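Local coordinates for protein sulfide-quinone reductase (Aquifex aeolicus, PDB 3HYW) that oxidises hydrogen sulfide with the help of FAD and a quinone, building up polysulfur on its active-site cysteines, working as a trimeric monotopic membrane enzyme, at residues A[107-112]-A[122-127]; A[224-229]-A[246-251]; A[252-257]-A[292-297]. All blocks are in the same frame, centred on the assembly; numbering follows the deposited sequence.

Contact 1: residues A[107-112]-A[122-127]; sequences PKLVFG and SICTAE. With FAD (flavin-adenine dinucleotide), chain G; H2S (hydrosulfuric acid), chain J; SO4 (sulfate ion), chain N.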
loop_
_atom_site.group_PDB
_atom_site.type_symbol
_atom_site.label_atom_id
_atom_site.label_comp_id
_atom_site.label_asym_id
_atom_site.label_seq_id
_atom_site.Cartn_x
_atom_site.Cartn_y
_atom_site.Cartn_z
ATOM N N PRO A 107 6.896 -11.369 -32.645
ATOM C CA PRO A 107 7.951 -10.391 -32.327
ATOM C C PRO A 107 9.294 -10.676 -32.996
ATOM O O PRO A 107 9.748 -11.826 -33.032
ATOM C CB PRO A 107 8.106 -10.516 -30.806
ATOM C CG PRO A 107 7.601 -11.871 -30.454
ATOM C CD PRO A 107 6.609 -12.282 -31.523
ATOM N N LYS A 108 9.928 -9.633 -33.521
ATOM C CA LYS A 108 11.350 -9.709 -33.805
ATOM C C LYS A 108 12.099 -9.142 -32.603
ATOM O O LYS A 108 11.852 -8.015 -32.178
ATOM C CB LYS A 108 11.716 -8.986 -35.099
ATOM C CG LYS A 108 13.203 -9.007 -35.403
ATOM C CD LYS A 108 13.464 -9.168 -36.875
ATOM C CE LYS A 108 14.944 -9.054 -37.173
ATOM N NZ LYS A 108 15.180 -8.684 -38.597
ATOM N N LEU A 109 13.013 -9.932 -32.057
ATOM C CA LEU A 109 13.620 -9.614 -30.775
ATOM C C LEU A 109 14.772 -8.640 -30.924
ATOM O O LEU A 109 15.629 -8.817 -31.790
ATOM C CB LEU A 109 14.088 -10.891 -30.081
ATOM C CG LEU A 109 13.030 -12.000 -29.967
ATOM C CD1 LEU A 109 13.622 -13.223 -29.305
ATOM C CD2 LEU A 109 11.808 -11.514 -29.214
ATOM N N VAL A 110 14.774 -7.615 -30.076
ATOM C CA VAL A 110 15.883 -6.654 -30.000
ATOM C C VAL A 110 16.483 -6.697 -28.595
ATOM O O VAL A 110 15.844 -6.301 -27.615
ATOM C CB VAL A 110 15.429 -5.213 -30.327
ATOM C CG1 VAL A 110 16.607 -4.215 -30.235
ATOM C CG2 VAL A 110 14.776 -5.153 -31.701
ATOM N N PHE A 111 17.713 -7.194 -28.512
ATOM C CA PHE A 111 18.453 -7.251 -27.255
ATOM C C PHE A 111 19.224 -5.950 -27.069
ATOM O O PHE A 111 20.444 -5.895 -27.249
ATOM C CB PHE A 111 19.372 -8.479 -27.240
ATOM C CG PHE A 111 18.622 -9.782 -27.314
ATOM C CD1 PHE A 111 18.130 -10.382 -26.156
ATOM C CD2 PHE A 111 18.374 -10.390 -28.541
ATOM C CE1 PHE A 111 17.416 -11.569 -26.224
ATOM C CE2 PHE A 111 17.661 -11.590 -28.613
ATOM C CZ PHE A 111 17.187 -12.175 -27.456
ATOM N N GLY A 112 18.481 -4.905 -26.707
ATOM C CA GLY A 112 18.963 -3.529 -26.724
ATOM C C GLY A 112 20.041 -3.133 -25.739
ATOM O O GLY A 112 20.829 -2.241 -26.029
ATOM N N SER A 122 17.168 -15.351 -22.310
ATOM C CA SER A 122 15.834 -14.939 -22.691
ATOM C C SER A 122 14.966 -16.177 -22.888
ATOM O O SER A 122 15.477 -17.274 -23.113
ATOM C CB SER A 122 15.892 -14.112 -23.969
ATOM O OG SER A 122 16.252 -14.931 -25.061
ATOM N N ILE A 123 13.654 -15.996 -22.793
ATOM C CA ILE A 123 12.713 -17.113 -22.806
ATOM C C ILE A 123 11.614 -16.919 -23.860
ATOM O O ILE A 123 10.583 -17.589 -23.818
ATOM C CB ILE A 123 12.102 -17.349 -21.395
ATOM C CG1 ILE A 123 11.244 -16.151 -20.957
ATOM C CG2 ILE A 123 13.208 -17.625 -20.367
ATOM C CD1 ILE A 123 10.637 -16.283 -19.560
ATOM N N CYS A 124 11.867 -16.027 -24.820
ATOM C CA CYS A 124 10.847 -15.596 -25.784
ATOM C C CYS A 124 10.650 -16.554 -26.953
ATOM O O CYS A 124 9.615 -16.516 -27.621
ATOM C CB CYS A 124 11.170 -14.199 -26.319
ATOM S SG CYS A 124 10.988 -12.902 -25.126
ATOM N N THR A 125 11.656 -17.380 -27.226
ATOM C CA THR A 125 11.503 -18.487 -28.171
ATOM C C THR A 125 11.842 -19.789 -27.462
ATOM O O THR A 125 12.507 -19.781 -26.430
ATOM C CB THR A 125 12.383 -18.336 -29.438
ATOM O OG1 THR A 125 13.763 -18.432 -29.081
ATOM C CG2 THR A 125 12.123 -17.002 -30.148
ATOM N N ALA A 126 11.381 -20.906 -28.021
ATOM C CA ALA A 126 11.695 -22.225 -27.485
ATOM C C ALA A 126 13.206 -22.432 -27.440
ATOM O O ALA A 126 13.743 -22.948 -26.463
ATOM C CB ALA A 126 11.036 -23.310 -28.327
ATOM N N GLU A 127 13.869 -22.011 -28.514
ATOM C CA GLU A 127 15.307 -22.160 -28.697
ATOM C C GLU A 127 16.105 -21.388 -27.643
ATOM O O GLU A 127 17.052 -21.919 -27.061
ATOM C CB GLU A 127 15.695 -21.712 -30.109
ATOM C CG GLU A 127 15.201 -22.653 -31.226
ATOM C CD GLU A 127 13.775 -22.379 -31.694
ATOM O OE1 GLU A 127 13.167 -21.362 -31.282
ATOM O OE2 GLU A 127 13.256 -23.194 -32.492
HETATM P PA FAD G . 4.142 -16.195 -32.500
HETATM O O1A FAD G . 3.140 -17.086 -31.812
HETATM O O2A FAD G . 5.506 -16.027 -31.905
HETATM O O5B FAD G . 4.267 -16.748 -33.995
HETATM C C5B FAD G . 4.994 -16.100 -35.026
HETATM C C4B FAD G . 5.259 -17.145 -36.098
HETATM O O4B FAD G . 5.762 -16.520 -37.279
HETATM C C3B FAD G . 6.329 -18.129 -35.656
HETATM O O3B FAD G . 5.942 -19.444 -36.071
HETATM C C2B FAD G . 7.568 -17.673 -36.402
HETATM O O2B FAD G . 8.479 -18.747 -36.629
HETATM C C1B FAD G . 6.969 -17.157 -37.697
HETATM N N9A FAD G . 7.811 -16.182 -38.441
HETATM C C8A FAD G . 8.561 -15.182 -37.930
HETATM N N7A FAD G . 9.152 -14.513 -38.952
HETATM C C5A FAD G . 8.768 -15.109 -40.105
HETATM C C6A FAD G . 9.045 -14.880 -41.452
HETATM N N6A FAD G . 9.865 -13.869 -41.820
HETATM N N1A FAD G . 8.482 -15.678 -42.397
HETATM C C2A FAD G . 7.664 -16.688 -42.051
HETATM N N3A FAD G . 7.384 -16.932 -40.761
HETATM C C4A FAD G . 7.918 -16.156 -39.775
HETATM N N1 FAD G . 0.192 -14.384 -23.821
HETATM C C2 FAD G . -0.806 -14.789 -22.991
HETATM O O2 FAD G . -1.985 -14.457 -23.228
HETATM N N3 FAD G . -0.554 -15.562 -21.907
HETATM C C4 FAD G . 0.709 -15.945 -21.631
HETATM O O4 FAD G . 0.986 -16.714 -20.537
HETATM C C4X FAD G . 1.746 -15.542 -22.463
HETATM N N5 FAD G . 3.011 -15.924 -22.177
HETATM C C5X FAD G . 4.034 -15.550 -22.977
HETATM C C6 FAD G . 5.332 -15.970 -22.667
HETATM C C7 FAD G . 6.406 -15.592 -23.467
HETATM C C7M FAD G . 7.797 -16.065 -23.090
HETATM C C8 FAD G . 6.171 -14.787 -24.584
HETATM C C8M FAD G . 7.295 -14.333 -25.498
HETATM C C9 FAD G . 4.872 -14.367 -24.884
HETATM C C9A FAD G . 3.780 -14.752 -24.090
HETATM N N10 FAD G . 2.503 -14.364 -24.387
HETATM C C10 FAD G . 1.481 -14.746 -23.577
HETATM C "C1'" FAD G . 2.248 -13.458 -25.530
HETATM C "C2'" FAD G . 1.657 -13.987 -26.821
HETATM O "O2'" FAD G . 0.490 -14.774 -26.548
HETATM C "C3'" FAD G . 2.734 -14.750 -27.592
HETATM O "O3'" FAD G . 3.852 -13.866 -27.848
HETATM C "C4'" FAD G . 2.194 -15.297 -28.906
HETATM O "O4'" FAD G . 3.089 -16.321 -29.361
HETATM C "C5'" FAD G . 2.073 -14.197 -29.954
HETATM O "O5'" FAD G . 1.477 -14.719 -31.139
HETATM P P FAD G . 1.972 -14.288 -32.612
HETATM O O1P FAD G . 1.169 -15.085 -33.606
HETATM O O2P FAD G . 2.011 -12.780 -32.733
HETATM O O3P FAD G . 3.521 -14.730 -32.671
HETATM S S H2S J . 8.305 -13.120 -25.210
HETATM S S SO4 N . 12.626 -11.490 -41.095
HETATM O O1 SO4 N . 13.873 -12.130 -41.476
HETATM O O2 SO4 N . 12.965 -10.326 -40.279
HETATM O O3 SO4 N . 11.876 -11.086 -42.280
HETATM O O4 SO4 N . 11.838 -12.439 -40.312
#
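Leu109 and Cys124 stand opposite each other with their CA atoms 8.3 Å apart, and no hydrogen bond joins the two backbones, so side chains alone bridge the gap. Strand 108-110 is an edge strand of the mixed sheet in this pyridine nucleotide-disulphide oxidoreductase fold, antiparallel to strand 247-255, while 122-127 is a loop that runs into helix 126-141. Leu109 reaches over with both branches: both methyls, CD1 and CD2, end 4.0 Å from Cys124 CB, and CD1, the nearer to the helix start, also comes within 4.2 Å of Thr125 CG2. At Thr125 the two branches divide the work. With OG1 between the backbone N and the carbonyl carbon (chi1 66°), the hydroxyl accepts the amide of His128 as the N-cap of the helix, while the methyl is left for Leu109. Further along, the Phe111 ring presents its edge to Ser122, whose CB lies in the ring plane, 3.7 Å from CE1. Ser122 OG is at a similar distance from CE1 and CZ, a van der Waals contact along the same rim. The same loop also borders the cofactor and the bound hydrogen sulfide: Cys124 belongs to the hydrogen sulfide pocket, with its CA 3.8 Å from the flavin methyl C8M of FAD, and the carbonyl O of Ile123 approaches the neighbouring methyl, C7M of FAD, to 3.3 Å.

Contact 2: residues A[224-229]-A[246-251]; sequences KAIEPD and KFTMFM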
loop_
_atom_site.group_PDB
_atom_site.type_symbol
_atom_site.label_atom_id
_atom_site.label_comp_id
_atom_site.label_asym_id
_atom_site.label_seq_id
_atom_site.Cartn_x
_atom_site.Cartn_y
_atom_site.Cartn_z
ATOM N N LYS A 224 21.006 -0.652 -19.154
ATOM C CA LYS A 224 21.882 -0.198 -20.234
ATOM C C LYS A 224 22.868 -1.270 -20.686
ATOM O O LYS A 224 23.287 -1.291 -21.848
ATOM C CB LYS A 224 22.646 1.062 -19.810
ATOM C CG LYS A 224 21.776 2.311 -19.687
ATOM C CD LYS A 224 21.022 2.598 -20.993
ATOM C CE LYS A 224 20.125 3.819 -20.885
ATOM N NZ LYS A 224 20.768 5.030 -21.455
ATOM N N ALA A 225 23.235 -2.149 -19.758
ATOM C CA ALA A 225 24.244 -3.161 -20.016
ATOM C C ALA A 225 24.093 -4.355 -19.101
ATOM O O ALA A 225 23.765 -4.220 -17.917
ATOM C CB ALA A 225 25.664 -2.567 -19.879
ATOM N N ILE A 226 24.339 -5.527 -19.673
ATOM C CA ILE A 226 24.456 -6.753 -18.912
ATOM C C ILE A 226 25.841 -7.318 -19.192
ATOM O O ILE A 226 26.172 -7.666 -20.328
ATOM C CB ILE A 226 23.347 -7.768 -19.266
ATOM C CG1 ILE A 226 21.970 -7.168 -18.951
ATOM C CG2 ILE A 226 23.545 -9.064 -18.494
ATOM C CD1 ILE A 226 20.870 -7.638 -19.853
ATOM N N GLU A 227 26.652 -7.364 -18.145
ATOM C CA GLU A 227 27.986 -7.928 -18.214
ATOM C C GLU A 227 27.931 -9.318 -17.577
ATOM O O GLU A 227 26.913 -9.674 -16.975
ATOM C CB GLU A 227 28.983 -7.002 -17.505
ATOM C CG GLU A 227 29.142 -5.638 -18.195
ATOM C CD GLU A 227 30.159 -4.722 -17.526
ATOM O OE1 GLU A 227 30.986 -5.205 -16.721
ATOM O OE2 GLU A 227 30.138 -3.509 -17.821
ATOM N N PRO A 228 28.994 -10.132 -17.740
ATOM C CA PRO A 228 28.969 -11.450 -17.094
ATOM C C PRO A 228 28.887 -11.344 -15.568
ATOM O O PRO A 228 28.479 -12.296 -14.897
ATOM C CB PRO A 228 30.312 -12.066 -17.509
ATOM C CG PRO A 228 30.705 -11.327 -18.753
ATOM C CD PRO A 228 30.221 -9.932 -18.532
ATOM N N ASP A 229 29.227 -10.161 -15.065
ATOM C CA ASP A 229 29.500 -9.889 -13.661
ATOM C C ASP A 229 28.361 -9.119 -12.986
ATOM O O ASP A 229 28.184 -9.191 -11.763
ATOM C CB ASP A 229 30.793 -9.048 -13.590
ATOM C CG ASP A 229 31.372 -8.943 -12.184
ATOM O OD1 ASP A 229 30.744 -9.443 -11.221
ATOM O OD2 ASP A 229 32.475 -8.357 -12.041
ATOM N N LYS A 246 25.163 -13.115 -11.138
ATOM C CA LYS A 246 25.784 -14.325 -11.668
ATOM C C LYS A 246 24.895 -14.934 -12.758
ATOM O O LYS A 246 25.386 -15.529 -13.718
ATOM C CB LYS A 246 26.056 -15.334 -10.548
ATOM C CG LYS A 246 26.714 -16.618 -11.025
ATOM C CD LYS A 246 27.299 -17.422 -9.882
ATOM C CE LYS A 246 28.061 -18.637 -10.417
ATOM N NZ LYS A 246 27.175 -19.544 -11.218
ATOM N N PHE A 247 23.585 -14.769 -12.602
ATOM C CA PHE A 247 22.626 -15.205 -13.613
ATOM C C PHE A 247 21.617 -14.096 -13.864
ATOM O O PHE A 247 21.104 -13.497 -12.921
ATOM C CB PHE A 247 21.912 -16.490 -13.174
ATOM C CG PHE A 247 20.754 -16.873 -14.062
ATOM C CD1 PHE A 247 19.486 -16.329 -13.850
ATOM C CD2 PHE A 247 20.933 -17.768 -15.118
ATOM C CE1 PHE A 247 18.409 -16.661 -14.683
ATOM C CE2 PHE A 247 19.862 -18.117 -15.948
ATOM C CZ PHE A 247 18.600 -17.557 -15.732
ATOM N N THR A 248 21.341 -13.826 -15.137
ATOM C CA THR A 248 20.291 -12.880 -15.511
ATOM C C THR A 248 19.326 -13.454 -16.550
ATOM O O THR A 248 19.676 -14.353 -17.324
ATOM C CB THR A 248 20.859 -11.537 -16.061
ATOM O OG1 THR A 248 21.550 -11.771 -17.290
ATOM C CG2 THR A 248 21.808 -10.885 -15.068
ATOM N N MET A 249 18.108 -12.923 -16.550
ATOM C CA MET A 249 17.135 -13.205 -17.585
ATOM C C MET A 249 16.408 -11.900 -17.856
ATOM O O MET A 249 15.664 -11.407 -17.006
ATOM C CB MET A 249 16.151 -14.294 -17.132
ATOM C CG MET A 249 15.365 -14.977 -18.262
ATOM S SD MET A 249 14.278 -13.908 -19.231
ATOM C CE MET A 249 12.972 -13.535 -18.061
ATOM N N PHE A 250 16.632 -11.340 -19.041
ATOM C CA PHE A 250 15.952 -10.121 -19.435
ATOM C C PHE A 250 15.075 -10.298 -20.660
ATOM O O PHE A 250 15.397 -11.069 -21.566
ATOM C CB PHE A 250 16.944 -8.959 -19.603
ATOM C CG PHE A 250 17.280 -8.292 -18.309
ATOM C CD1 PHE A 250 16.571 -7.173 -17.888
ATOM C CD2 PHE A 250 18.265 -8.816 -17.479
ATOM C CE1 PHE A 250 16.848 -6.578 -16.666
ATOM C CE2 PHE A 250 18.556 -8.217 -16.262
ATOM C CZ PHE A 250 17.846 -7.097 -15.857
ATOM N N MET A 251 13.943 -9.601 -20.650
ATOM C CA MET A 251 13.085 -9.505 -21.820
ATOM C C MET A 251 13.733 -8.565 -22.826
ATOM O O MET A 251 14.267 -7.513 -22.440
ATOM C CB MET A 251 11.704 -8.966 -21.445
ATOM C CG MET A 251 10.971 -9.772 -20.384
ATOM S SD MET A 251 10.709 -11.507 -20.822
ATOM C CE MET A 251 9.701 -11.347 -22.298
#
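A small, buried contact joins two sheets here: Ile226, at the end of edge strand 222-226 of a three-stranded antiparallel sheet, packs on Thr248 and Phe250 of strand 247-255, an inner strand of the mixed sheet. No hydrogen bond crosses between the segments, and the nearest CA pair, Ile226 and Thr248, is 8.2 Å apart, a separation at which side chains do the joining. Ile226 uses its two branches on different partners. CG2, anti to the backbone N, slides past Thr248 and lies 3.6 Å from its OG1; CG1, beside the backbone N (chi1 -61°), carries CD1 in the other direction to Phe250. There CD1 meets the ring obliquely, 3.7 Å from Phe250 CD2 and slightly farther from CG. The buried hydroxyl of Thr248 is not left to the methyl alone, since it hydrogen-bonds to Ser120 OG. Asn119, just before Ser120 at the end of helix 116-119, hydrogen-bonds through ND2 to Ile226 O; these two neighbours thus each bond one of the two strands beside the contact. Val231 and Val147 pack against Thr248 and Phe250 and extend the apolar layer. Just before Ile226, Lys224 and Ala225 form a classic beta bulge opposite Ile232. An antiparallel beta-meander laid against the strand that follows it in sequence is typical of the dinucleotide-binding domains of the pyridine nucleotide-disulphide oxidoreductase family.

Contact 3: residues A[252-257]-A[292-297]; sequences PSFQGP and VGVVTA. With FAD (flavin-adenine dinucleotide), chain G.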
loop_
_atom_site.group_PDB
_atom_site.type_symbol
_atom_site.label_atom_id
_atom_site.label_comp_id
_atom_site.label_asym_id
_atom_site.label_seq_id
_atom_site.Cartn_x
_atom_site.Cartn_y
_atom_site.Cartn_z
ATOM N N PRO A 252 13.721 -8.954 -24.112
ATOM C CA PRO A 252 14.079 -8.028 -25.175
ATOM C C PRO A 252 12.878 -7.172 -25.566
ATOM O O PRO A 252 11.740 -7.500 -25.213
ATOM C CB PRO A 252 14.481 -8.957 -26.323
ATOM C CG PRO A 252 13.684 -10.200 -26.109
ATOM C CD PRO A 252 13.392 -10.299 -24.629
ATOM N N SER A 253 13.135 -6.064 -26.254
ATOM C CA SER A 253 12.060 -5.279 -26.850
ATOM C C SER A 253 11.712 -5.891 -28.211
ATOM O O SER A 253 12.452 -6.736 -28.726
ATOM C CB SER A 253 12.472 -3.816 -26.991
ATOM O OG SER A 253 13.556 -3.682 -27.890
ATOM N N PHE A 254 10.586 -5.486 -28.787
ATOM C CA PHE A 254 10.144 -6.072 -30.049
ATOM C C PHE A 254 10.200 -5.060 -31.182
ATOM O O PHE A 254 9.938 -3.876 -30.974
ATOM C CB PHE A 254 8.713 -6.603 -29.957
ATOM C CG PHE A 254 8.490 -7.651 -28.896
ATOM C CD1 PHE A 254 9.525 -8.475 -28.449
ATOM C CD2 PHE A 254 7.212 -7.851 -28.388
ATOM C CE1 PHE A 254 9.295 -9.451 -27.478
ATOM C CE2 PHE A 254 6.957 -8.843 -27.419
ATOM C CZ PHE A 254 7.999 -9.637 -26.960
ATOM N N GLN A 255 10.552 -5.530 -32.372
ATOM C CA GLN A 255 10.351 -4.756 -33.590
ATOM C C GLN A 255 9.644 -5.654 -34.599
ATOM O O GLN A 255 9.412 -6.835 -34.332
ATOM C CB GLN A 255 11.677 -4.212 -34.151
ATOM C CG GLN A 255 12.654 -5.265 -34.705
ATOM C CD GLN A 255 13.892 -4.654 -35.373
ATOM O OE1 GLN A 255 13.850 -3.538 -35.893
ATOM N NE2 GLN A 255 14.996 -5.398 -35.368
ATOM N N GLY A 256 9.286 -5.088 -35.745
ATOM C CA GLY A 256 8.755 -5.876 -36.841
ATOM C C GLY A 256 9.877 -6.462 -37.682
ATOM O O GLY A 256 11.035 -6.061 -37.554
ATOM N N PRO A 257 9.532 -7.410 -38.566
ATOM C CA PRO A 257 10.517 -8.121 -39.362
ATOM C C PRO A 257 10.842 -7.397 -40.662
ATOM O O PRO A 257 10.170 -6.422 -41.032
ATOM C CB PRO A 257 9.809 -9.441 -39.656
ATOM C CG PRO A 257 8.371 -9.041 -39.805
ATOM C CD PRO A 257 8.162 -7.864 -38.865
ATOM N N VAL A 292 -2.120 -9.591 -37.706
ATOM C CA VAL A 292 -2.650 -10.271 -36.524
ATOM C C VAL A 292 -1.487 -10.598 -35.595
ATOM O O VAL A 292 -0.467 -11.113 -36.037
ATOM C CB VAL A 292 -3.413 -11.582 -36.892
ATOM C CG1 VAL A 292 -3.865 -12.340 -35.644
ATOM C CG2 VAL A 292 -4.618 -11.292 -37.772
ATOM N N GLY A 293 -1.638 -10.278 -34.314
ATOM C CA GLY A 293 -0.633 -10.638 -33.329
ATOM C C GLY A 293 0.308 -9.535 -32.900
ATOM O O GLY A 293 0.003 -8.346 -33.029
ATOM N N VAL A 294 1.463 -9.950 -32.375
ATOM C CA VAL A 294 2.463 -9.042 -31.813
ATOM C C VAL A 294 3.054 -8.116 -32.875
ATOM O O VAL A 294 3.487 -6.999 -32.578
ATOM C CB VAL A 294 3.609 -9.851 -31.127
ATOM C CG1 VAL A 294 4.732 -8.936 -30.675
ATOM C CG2 VAL A 294 3.059 -10.644 -29.942
ATOM N N VAL A 295 3.060 -8.583 -34.116
ATOM C CA VAL A 295 3.629 -7.827 -35.225
ATOM C C VAL A 295 2.825 -6.564 -35.571
ATOM O O VAL A 295 3.293 -5.724 -36.335
ATOM C CB VAL A 295 3.817 -8.720 -36.483
ATOM C CG1 VAL A 295 2.490 -8.933 -37.218
ATOM C CG2 VAL A 295 4.866 -8.111 -37.415
ATOM N N THR A 296 1.620 -6.438 -35.020
ATOM C CA THR A 296 0.764 -5.270 -35.295
ATOM C C THR A 296 1.212 -4.020 -34.531
ATOM O O THR A 296 1.543 -4.087 -33.349
ATOM C CB THR A 296 -0.737 -5.547 -35.021
ATOM O OG1 THR A 296 -0.944 -5.925 -33.650
ATOM C CG2 THR A 296 -1.249 -6.645 -35.946
ATOM N N ALA A 297 1.217 -2.878 -35.212
ATOM C CA ALA A 297 1.592 -1.620 -34.577
ATOM C C ALA A 297 0.411 -1.050 -33.788
ATOM O O ALA A 297 -0.551 -0.528 -34.360
ATOM C CB ALA A 297 2.083 -0.621 -35.615
HETATM P PA FAD G . 4.142 -16.195 -32.500
HETATM O O1A FAD G . 3.140 -17.086 -31.812
HETATM O O2A FAD G . 5.506 -16.027 -31.905
HETATM O O5B FAD G . 4.267 -16.748 -33.995
HETATM C C5B FAD G . 4.994 -16.100 -35.026
HETATM C C4B FAD G . 5.259 -17.145 -36.098
HETATM O O4B FAD G . 5.762 -16.520 -37.279
HETATM C C3B FAD G . 6.329 -18.129 -35.656
HETATM O O3B FAD G . 5.942 -19.444 -36.071
HETATM C C2B FAD G . 7.568 -17.673 -36.402
HETATM O O2B FAD G . 8.479 -18.747 -36.629
HETATM C C1B FAD G . 6.969 -17.157 -37.697
HETATM N N9A FAD G . 7.811 -16.182 -38.441
HETATM C C8A FAD G . 8.561 -15.182 -37.930
HETATM N N7A FAD G . 9.152 -14.513 -38.952
HETATM C C5A FAD G . 8.768 -15.109 -40.105
HETATM C C6A FAD G . 9.045 -14.880 -41.452
HETATM N N6A FAD G . 9.865 -13.869 -41.820
HETATM N N1A FAD G . 8.482 -15.678 -42.397
HETATM C C2A FAD G . 7.664 -16.688 -42.051
HETATM N N3A FAD G . 7.384 -16.932 -40.761
HETATM C C4A FAD G . 7.918 -16.156 -39.775
HETATM N N1 FAD G . 0.192 -14.384 -23.821
HETATM C C2 FAD G . -0.806 -14.789 -22.991
HETATM O O2 FAD G . -1.985 -14.457 -23.228
HETATM N N3 FAD G . -0.554 -15.562 -21.907
HETATM C C4 FAD G . 0.709 -15.945 -21.631
HETATM O O4 FAD G . 0.986 -16.714 -20.537
HETATM C C4X FAD G . 1.746 -15.542 -22.463
HETATM N N5 FAD G . 3.011 -15.924 -22.177
HETATM C C5X FAD G . 4.034 -15.550 -22.977
HETATM C C6 FAD G . 5.332 -15.970 -22.667
HETATM C C7 FAD G . 6.406 -15.592 -23.467
HETATM C C7M FAD G . 7.797 -16.065 -23.090
HETATM C C8 FAD G . 6.171 -14.787 -24.584
HETATM C C8M FAD G . 7.295 -14.333 -25.498
HETATM C C9 FAD G . 4.872 -14.367 -24.884
HETATM C C9A FAD G . 3.780 -14.752 -24.090
HETATM N N10 FAD G . 2.503 -14.364 -24.387
HETATM C C10 FAD G . 1.481 -14.746 -23.577
HETATM C "C1'" FAD G . 2.248 -13.458 -25.530
HETATM C "C2'" FAD G . 1.657 -13.987 -26.821
HETATM O "O2'" FAD G . 0.490 -14.774 -26.548
HETATM C "C3'" FAD G . 2.734 -14.750 -27.592
HETATM O "O3'" FAD G . 3.852 -13.866 -27.848
HETATM C "C4'" FAD G . 2.194 -15.297 -28.906
HETATM O "O4'" FAD G . 3.089 -16.321 -29.361
HETATM C "C5'" FAD G . 2.073 -14.197 -29.954
HETATM O "O5'" FAD G . 1.477 -14.719 -31.139
HETATM P P FAD G . 1.972 -14.288 -32.612
HETATM O O1P FAD G . 1.169 -15.085 -33.606
HETATM O O2P FAD G . 2.011 -12.780 -32.733
HETATM O O3P FAD G . 3.521 -14.730 -32.671
#
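Phe254 CG lies anti to its carbonyl carbon (chi1 -58°), and Val294 CG1 anti to its own backbone N (chi1 174°); together these torsions send the ring and the methyl into each other. The side chains cross at about a right angle, with Val294 CG1 meeting the ring obliquely 3.5 Å from Phe254 CD2. The other branch, Val294 CG2, turns to the cofactor and lies 3.7 Å from both O2P and C5' of FAD, so one valine is wedged between an aromatic ring of the hydrogen sulfide pocket and the pyrophosphate end of the flavin ribityl chain. A second crossing runs beside it: the Pro257 ring sets CD 3.6 Å from Val295 CG2, next to Thr105. Gly293 to Thr296 form a type I beta turn, in which Gly293 O accepts both Thr296 N, at 3.2 Å, and Thr296 OG1, at 2.7 Å, the hydroxyl approaching nearly in line with the C=O bond. Lys312 NZ adds hydrogen bonds to Val294 O and Thr296 O. Gly293 has backbone angles suited to glycine, and a CB there would strike the phosphate oxygen. A glycine in place of Val294 would remove both methyls, which would probably leave the Phe254 ring freer to turn and uncover C5' of FAD. The turn presents the Val294 amide to FAD O2P at 2.9 Å, with a nearly straight N-H...O angle of 168°. O2P is met here by a neutral main-chain donor, an arrangement consistent with recognition of the phosphate through backbone shape at this point.

In the fold
From the N terminus the three contacts follow in series, none nested in or crossing another. Contact 1 closes the short excursion through helix 116-119, bringing the loop before helix 126-141 back to strand 108-110. Contact 2 closes the antiparallel sheet 222-244 onto strand 247-255, and contact 3 begins where it stops, at the far half of that strand, closing a longer loop that includes strand 289-291. Strand 247-255 is therefore shared by contacts 2 and 3 and pairs with the strand of contact 1, Lys108 with Gln255 and Val110 with Ser253. Contacts 1 and 3 both touch FAD; contact 3 ties the mixed sheet to the loop leaving the parallel sheet.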